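Local coordinates for universal stress protein (Mycobacterium smegmatis, PDB 5AHW) that binds the second messenger cyclic AMP and, as a homodimeric member of the universal stress protein family, probably links it to stress signalling, at residues 87-92 and 103-108; 94-99 and 130-135. All blocks are in the same frame, centred on the assembly; numbering follows the deposited sequence.

Helix 95-105 takes part in both contacts, by opposite ends, and illustrates how side-chain chemistry follows place in a fold. Contact 1 (87-92 with 103-108) lies at the surface, where the helix's C-terminal end faces the strand outermost in this chain's parallel sheet, and charged groups do most of the joining. Contact 2 (94-99 with 130-135) is partly buried; there the first turn of the same helix packs on helix 129-136 through aliphatic groups, with residues from both segments lining the cyclic AMP pocket. The centres lie 13 Å apart, yet the contacts touch directly, Val-91 CG1 resting 3.3 Å from Ala-98 CB, so strand 86-92 meets helix 95-105 near its start as well as at its end.

Contact 1: 87-92 and 103-108; sequences EERPVV and ADEVKA
Arg-89 serves carboxylates from both segments, Glu-105 across the contact and Glu-87 on its own strand. The nearest CA atoms, those of Arg-89 and Val-106, are 11.5 Å apart, so long side chains span the distance. Arg-89 bends at chi2 and chi3, while Glu-105, approaching from the opposite direction, has CG trans to its own nitrogen (chi1 179°) and turns at chi2 to present its carboxylate. The resulting salt bridge includes a weak hydrogen bond, Arg-89 NH2 to Glu-105 OE1 at 3.4 Å, and Glu-105 OE2 lies in plane at the guanidinium edge, 3.5 Å from Arg-89 NH1. Because the two planes are 43° apart, the pairing is twisted rather than a flat two-pronged one. Glu-87 OE2 also lies in the guanidinium plane, but reaches Arg-89 NH1 from a different side than Glu-105, at a long 3.8 Å; its other oxygen pairs with Lys-34. Val-106 CG1 brushes the guanidinium obliquely, 4.1 Å from Arg-89 NH1, just where a Schellman motif with Lys-107 at C' closes the helix. The contact lies within the beta-alpha unit of strand 86-92 and helix 95-105 in a Rossmann-like sheet, joining the strand to the helix's C-terminal end at the surface. Sharing the arginine probably eases repulsion between the two carboxylates, although its bond to Glu-105 is weak and its bridge to Glu-87 long.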
loop_
_atom_site.group_PDB
_atom_site.type_symbol
_atom_site.label_atom_id
_atom_site.label_comp_id
_atom_site.label_asym_id
_atom_site.label_seq_id
_atom_site.Cartn_x
_atom_site.Cartn_y
_atom_site.Cartn_z
ATOM N N GLU B 87 6.950 16.684 -7.859
ATOM C CA GLU B 87 6.246 17.342 -8.934
ATOM C C GLU B 87 4.856 17.582 -8.373
ATOM O O GLU B 87 4.354 16.703 -7.677
ATOM C CB GLU B 87 6.220 16.386 -10.094
ATOM C CG GLU B 87 5.647 16.906 -11.398
ATOM C CD GLU B 87 5.775 15.893 -12.550
ATOM O OE1 GLU B 87 6.904 15.775 -13.072
ATOM O OE2 GLU B 87 4.752 15.217 -12.922
ATOM N N GLU B 88 4.252 18.759 -8.587
ATOM C CA GLU B 88 2.847 18.984 -8.138
ATOM C C GLU B 88 1.906 18.927 -9.379
ATOM O O GLU B 88 2.245 19.521 -10.438
ATOM C CB GLU B 88 2.724 20.335 -7.452
ATOM C CG GLU B 88 3.664 20.624 -6.306
ATOM C CD GLU B 88 3.616 22.076 -5.884
ATOM O OE1 GLU B 88 2.759 22.800 -6.376
ATOM O OE2 GLU B 88 4.419 22.548 -5.071
ATOM N N ARG B 89 0.786 18.201 -9.295
ATOM C CA ARG B 89 -0.184 18.116 -10.407
ATOM C C ARG B 89 -1.613 18.483 -9.970
ATOM O O ARG B 89 -2.285 17.645 -9.392
ATOM C CB ARG B 89 -0.254 16.699 -10.971
ATOM C CG ARG B 89 1.055 16.075 -11.392
ATOM C CD ARG B 89 1.630 16.692 -12.644
ATOM N NE ARG B 89 0.594 16.583 -13.655
ATOM C CZ ARG B 89 0.511 15.645 -14.596
ATOM N NH1 ARG B 89 1.489 14.754 -14.777
ATOM N NH2 ARG B 89 -0.569 15.653 -15.380
ATOM N N PRO B 90 -2.065 19.720 -10.219
ATOM C CA PRO B 90 -3.467 20.048 -10.028
ATOM C C PRO B 90 -4.240 19.363 -11.119
ATOM O O PRO B 90 -3.946 19.592 -12.227
ATOM C CB PRO B 90 -3.522 21.562 -10.252
ATOM C CG PRO B 90 -2.268 21.893 -10.984
ATOM C CD PRO B 90 -1.266 20.862 -10.680
ATOM N N VAL B 91 -5.188 18.495 -10.810
ATOM C CA VAL B 91 -5.908 17.751 -11.826
ATOM C C VAL B 91 -7.389 18.073 -11.786
ATOM O O VAL B 91 -8.017 18.045 -10.722
ATOM C CB VAL B 91 -5.723 16.235 -11.657
ATOM C CG1 VAL B 91 -6.630 15.490 -12.653
ATOM C CG2 VAL B 91 -4.286 15.904 -11.905
ATOM N N VAL B 92 -7.957 18.369 -12.946
ATOM C CA VAL B 92 -9.398 18.686 -13.055
ATOM C C VAL B 92 -10.165 17.394 -13.176
ATOM O O VAL B 92 -9.792 16.548 -13.974
ATOM C CB VAL B 92 -9.700 19.531 -14.263
ATOM C CG1 VAL B 92 -11.217 19.742 -14.366
ATOM C CG2 VAL B 92 -8.939 20.858 -14.136
ATOM N N ALA B 103 -1.867 7.894 -12.905
ATOM C CA ALA B 103 -0.959 6.806 -12.664
ATOM C C ALA B 103 -0.643 5.995 -13.928
ATOM O O ALA B 103 0.551 5.658 -14.164
ATOM C CB ALA B 103 -1.516 5.928 -11.559
ATOM N N ASP B 104 -1.669 5.690 -14.738
ATOM C CA ASP B 104 -1.462 5.157 -16.066
ATOM C C ASP B 104 -0.593 6.044 -16.957
ATOM O O ASP B 104 0.292 5.531 -17.679
ATOM C CB ASP B 104 -2.782 4.957 -16.804
ATOM C CG ASP B 104 -3.538 3.763 -16.316
ATOM O OD1 ASP B 104 -2.994 3.018 -15.482
ATOM O OD2 ASP B 104 -4.687 3.563 -16.781
ATOM N N GLU B 105 -0.872 7.348 -16.934
ATOM C CA GLU B 105 -0.191 8.335 -17.799
ATOM C C GLU B 105 1.289 8.378 -17.453
ATOM O O GLU B 105 2.085 8.395 -18.337
ATOM C CB GLU B 105 -0.825 9.752 -17.644
ATOM C CG GLU B 105 -0.227 10.900 -18.458
ATOM C CD GLU B 105 -0.089 12.241 -17.693
ATOM O OE1 GLU B 105 -1.101 12.719 -17.113
ATOM O OE2 GLU B 105 1.032 12.836 -17.673
ATOM N N VAL B 106 1.669 8.387 -16.169
ATOM C CA VAL B 106 3.075 8.529 -15.821
ATOM C C VAL B 106 3.758 7.196 -15.544
ATOM O O VAL B 106 4.925 7.139 -15.139
ATOM C CB VAL B 106 3.265 9.540 -14.695
ATOM C CG1 VAL B 106 2.527 10.818 -15.073
ATOM C CG2 VAL B 106 2.819 8.968 -13.320
ATOM N N LYS B 107 3.047 6.113 -15.829
ATOM C CA LYS B 107 3.580 4.776 -15.632
ATOM C C LYS B 107 4.024 4.594 -14.176
ATOM O O LYS B 107 5.124 4.131 -13.881
ATOM C CB LYS B 107 4.679 4.509 -16.641
ATOM C CG LYS B 107 4.097 4.475 -18.063
ATOM C CD LYS B 107 5.143 4.265 -19.179
ATOM C CE LYS B 107 4.561 4.715 -20.542
ATOM N NZ LYS B 107 5.595 5.383 -21.405
ATOM N N ALA B 108 3.145 4.953 -13.258
ATOM C CA ALA B 108 3.513 4.951 -11.838
ATOM C C ALA B 108 3.743 3.522 -11.339
ATOM O O ALA B 108 3.089 2.613 -11.776
ATOM C CB ALA B 108 2.423 5.578 -11.028
#

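Contact 2: 94-99 and 130-135; sequences APVDAL and PANVAR. With CMP (adenosine-3',5'-cyclic-monophosphate), chain K; SO4 (sulfate ion), chain L.
Val-96 packs against Asn-132 and Val-133 where two helices of the Rossmann-like alpha/beta fold of universal stress proteins meet, their short axes 9.4 Å apart and crossing at -37°. Apolar contacts dominate between the segments. With one methyl trans to the backbone nitrogen (chi1 176°) and the other beside it, Val-96 straddles Asn-132 CB, CG2 at 3.7 Å and CG1 at 3.9 Å, the two side chains crossing at about a right angle. Val-96 CG1 also reaches Val-133 CG2 at 4.3 Å, and Leu-99 CD1 meets that same methyl from deeper in the fold, where Leu-99 and Val-133 also touch strand 110-114. A second group of contacts is with cyclic AMP. Leu-99 CD1 lies 3.6 Å from adenine N3, Pro-95 CB packs on the base near C5, and Pro-130 CD approaches C5' of the ribose; Gly-10, Ala-40 and Val-116 are among the residues that hydrogen-bond the nucleotide. Polar interactions gather on the outer side, at a sulfate probably taken from the crystallisation liquor and also bonded by Arg-136. Ala-131 O sits over one face of the Arg-135 guanidinium, while at its edge Arg-135 NE donates to sulfate O2 at 3.1 Å, nearly straight at 167°.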
loop_
_atom_site.group_PDB
_atom_site.type_symbol
_atom_site.label_atom_id
_atom_site.label_comp_id
_atom_site.label_asym_id
_atom_site.label_seq_id
_atom_site.Cartn_x
_atom_site.Cartn_y
_atom_site.Cartn_z
ATOM N N ALA B 94 -12.649 14.127 -10.886
ATOM C CA ALA B 94 -13.067 13.524 -9.644
ATOM C C ALA B 94 -11.836 12.789 -9.119
ATOM O O ALA B 94 -10.931 12.497 -9.880
ATOM C CB ALA B 94 -14.256 12.597 -9.852
ATOM N N PRO B 95 -11.785 12.530 -7.798
ATOM C CA PRO B 95 -10.566 12.027 -7.283
ATOM C C PRO B 95 -10.175 10.667 -7.861
ATOM O O PRO B 95 -8.964 10.462 -8.164
ATOM C CB PRO B 95 -10.824 11.905 -5.769
ATOM C CG PRO B 95 -11.987 12.773 -5.503
ATOM C CD PRO B 95 -12.728 12.972 -6.760
ATOM N N VAL B 96 -11.122 9.720 -7.935
ATOM C CA VAL B 96 -10.730 8.370 -8.339
ATOM C C VAL B 96 -10.131 8.328 -9.779
ATOM O O VAL B 96 -8.997 7.774 -10.071
ATOM C CB VAL B 96 -11.910 7.372 -8.198
ATOM C CG1 VAL B 96 -11.491 6.003 -8.709
ATOM C CG2 VAL B 96 -12.301 7.266 -6.741
ATOM N N ASP B 97 -10.915 8.908 -10.667
ATOM C CA ASP B 97 -10.546 9.086 -12.069
ATOM C C ASP B 97 -9.205 9.813 -12.147
ATOM O O ASP B 97 -8.310 9.415 -12.878
ATOM C CB ASP B 97 -11.618 9.971 -12.818
ATOM C CG ASP B 97 -13.008 9.223 -13.107
ATOM O OD1 ASP B 97 -13.128 7.975 -13.004
ATOM O OD2 ASP B 97 -13.974 9.914 -13.511
ATOM N N ALA B 98 -9.062 10.925 -11.443
ATOM C CA ALA B 98 -7.840 11.690 -11.631
ATOM C C ALA B 98 -6.609 10.884 -11.193
ATOM O O ALA B 98 -5.609 10.872 -11.902
ATOM C CB ALA B 98 -7.921 13.022 -10.875
ATOM N N LEU B 99 -6.698 10.145 -10.083
ATOM C CA LEU B 99 -5.526 9.420 -9.549
ATOM C C LEU B 99 -5.193 8.195 -10.411
ATOM O O LEU B 99 -4.030 8.005 -10.800
ATOM C CB LEU B 99 -5.707 8.996 -8.097
ATOM C CG LEU B 99 -5.773 10.166 -7.142
ATOM C CD1 LEU B 99 -6.294 9.763 -5.766
ATOM C CD2 LEU B 99 -4.412 10.791 -6.970
ATOM N N PRO B 130 -10.307 5.601 -1.454
ATOM C CA PRO B 130 -9.339 4.509 -1.399
ATOM C C PRO B 130 -9.824 3.173 -1.948
ATOM O O PRO B 130 -9.043 2.483 -2.559
ATOM C CB PRO B 130 -9.039 4.349 0.094
ATOM C CG PRO B 130 -9.941 5.286 0.807
ATOM C CD PRO B 130 -10.374 6.323 -0.172
ATOM N N ALA B 131 -11.049 2.745 -1.630
ATOM C CA ALA B 131 -11.532 1.481 -2.108
ATOM C C ALA B 131 -11.629 1.469 -3.642
ATOM O O ALA B 131 -11.304 0.465 -4.284
ATOM C CB ALA B 131 -12.874 1.216 -1.527
ATOM N N ASN B 132 -12.098 2.572 -4.240
ATOM C CA ASN B 132 -12.336 2.551 -5.676
ATOM C C ASN B 132 -10.989 2.642 -6.384
ATOM O O ASN B 132 -10.788 2.065 -7.452
ATOM C CB ASN B 132 -13.242 3.709 -6.137
ATOM C CG ASN B 132 -14.674 3.647 -5.627
ATOM O OD1 ASN B 132 -15.088 2.802 -4.838
ATOM N ND2 ASN B 132 -15.483 4.534 -6.177
ATOM N N VAL B 133 -10.082 3.414 -5.829
ATOM C CA VAL B 133 -8.716 3.423 -6.350
ATOM C C VAL B 133 -8.076 2.026 -6.328
ATOM O O VAL B 133 -7.468 1.571 -7.312
ATOM C CB VAL B 133 -7.854 4.438 -5.561
ATOM C CG1 VAL B 133 -6.392 4.281 -5.837
ATOM C CG2 VAL B 133 -8.196 5.844 -5.961
ATOM N N ALA B 134 -8.248 1.341 -5.200
ATOM C CA ALA B 134 -7.678 -0.014 -5.055
ATOM C C ALA B 134 -8.319 -0.894 -6.088
ATOM O O ALA B 134 -7.630 -1.685 -6.733
ATOM C CB ALA B 134 -7.934 -0.564 -3.624
ATOM N N ARG B 135 -9.648 -0.774 -6.304
ATOM C CA ARG B 135 -10.208 -1.708 -7.234
ATOM C C ARG B 135 -9.816 -1.407 -8.656
ATOM O O ARG B 135 -9.764 -2.322 -9.482
ATOM C CB ARG B 135 -11.719 -1.854 -7.132
ATOM C CG ARG B 135 -12.270 -2.518 -5.855
ATOM C CD ARG B 135 -13.752 -2.797 -5.979
ATOM N NE ARG B 135 -14.374 -1.519 -5.810
ATOM C CZ ARG B 135 -14.753 -1.041 -4.621
ATOM N NH1 ARG B 135 -14.740 -1.807 -3.538
ATOM N NH2 ARG B 135 -15.197 0.161 -4.530
HETATM P P CMP K . -7.141 10.551 3.386
HETATM O O1P CMP K . -6.169 10.180 4.501
HETATM O O2P CMP K . -7.821 11.801 3.699
HETATM O "O5'" CMP K . -8.127 9.391 2.966
HETATM C "C5'" CMP K . -8.809 9.278 1.693
HETATM C "C4'" CMP K . -7.795 9.608 0.634
HETATM O "O4'" CMP K . -8.341 9.733 -0.667
HETATM C "C3'" CMP K . -7.102 10.902 0.847
HETATM O "O3'" CMP K . -6.301 10.790 2.015
HETATM C "C2'" CMP K . -6.386 11.110 -0.495
HETATM O "O2'" CMP K . -5.200 10.318 -0.648
HETATM C "C1'" CMP K . -7.480 10.579 -1.437
HETATM N N9 CMP K . -8.234 11.759 -1.926
HETATM C C8 CMP K . -9.425 12.206 -1.486
HETATM N N7 CMP K . -9.771 13.343 -2.108
HETATM C C5 CMP K . -8.816 13.625 -2.963
HETATM C C6 CMP K . -8.563 14.665 -3.976
HETATM N N6 CMP K . -9.452 15.632 -4.154
HETATM N N1 CMP K . -7.427 14.613 -4.685
HETATM C C2 CMP K . -6.515 13.649 -4.520
HETATM N N3 CMP K . -6.666 12.669 -3.604
HETATM C C4 CMP K . -7.777 12.609 -2.825
HETATM S S SO4 L . -15.892 0.137 -9.089
HETATM O O1 SO4 L . -15.124 0.195 -10.392
HETATM O O2 SO4 L . -14.903 0.582 -8.011
HETATM O O3 SO4 L . -16.320 -1.269 -8.901
HETATM O O4 SO4 L . -16.837 1.226 -8.913
#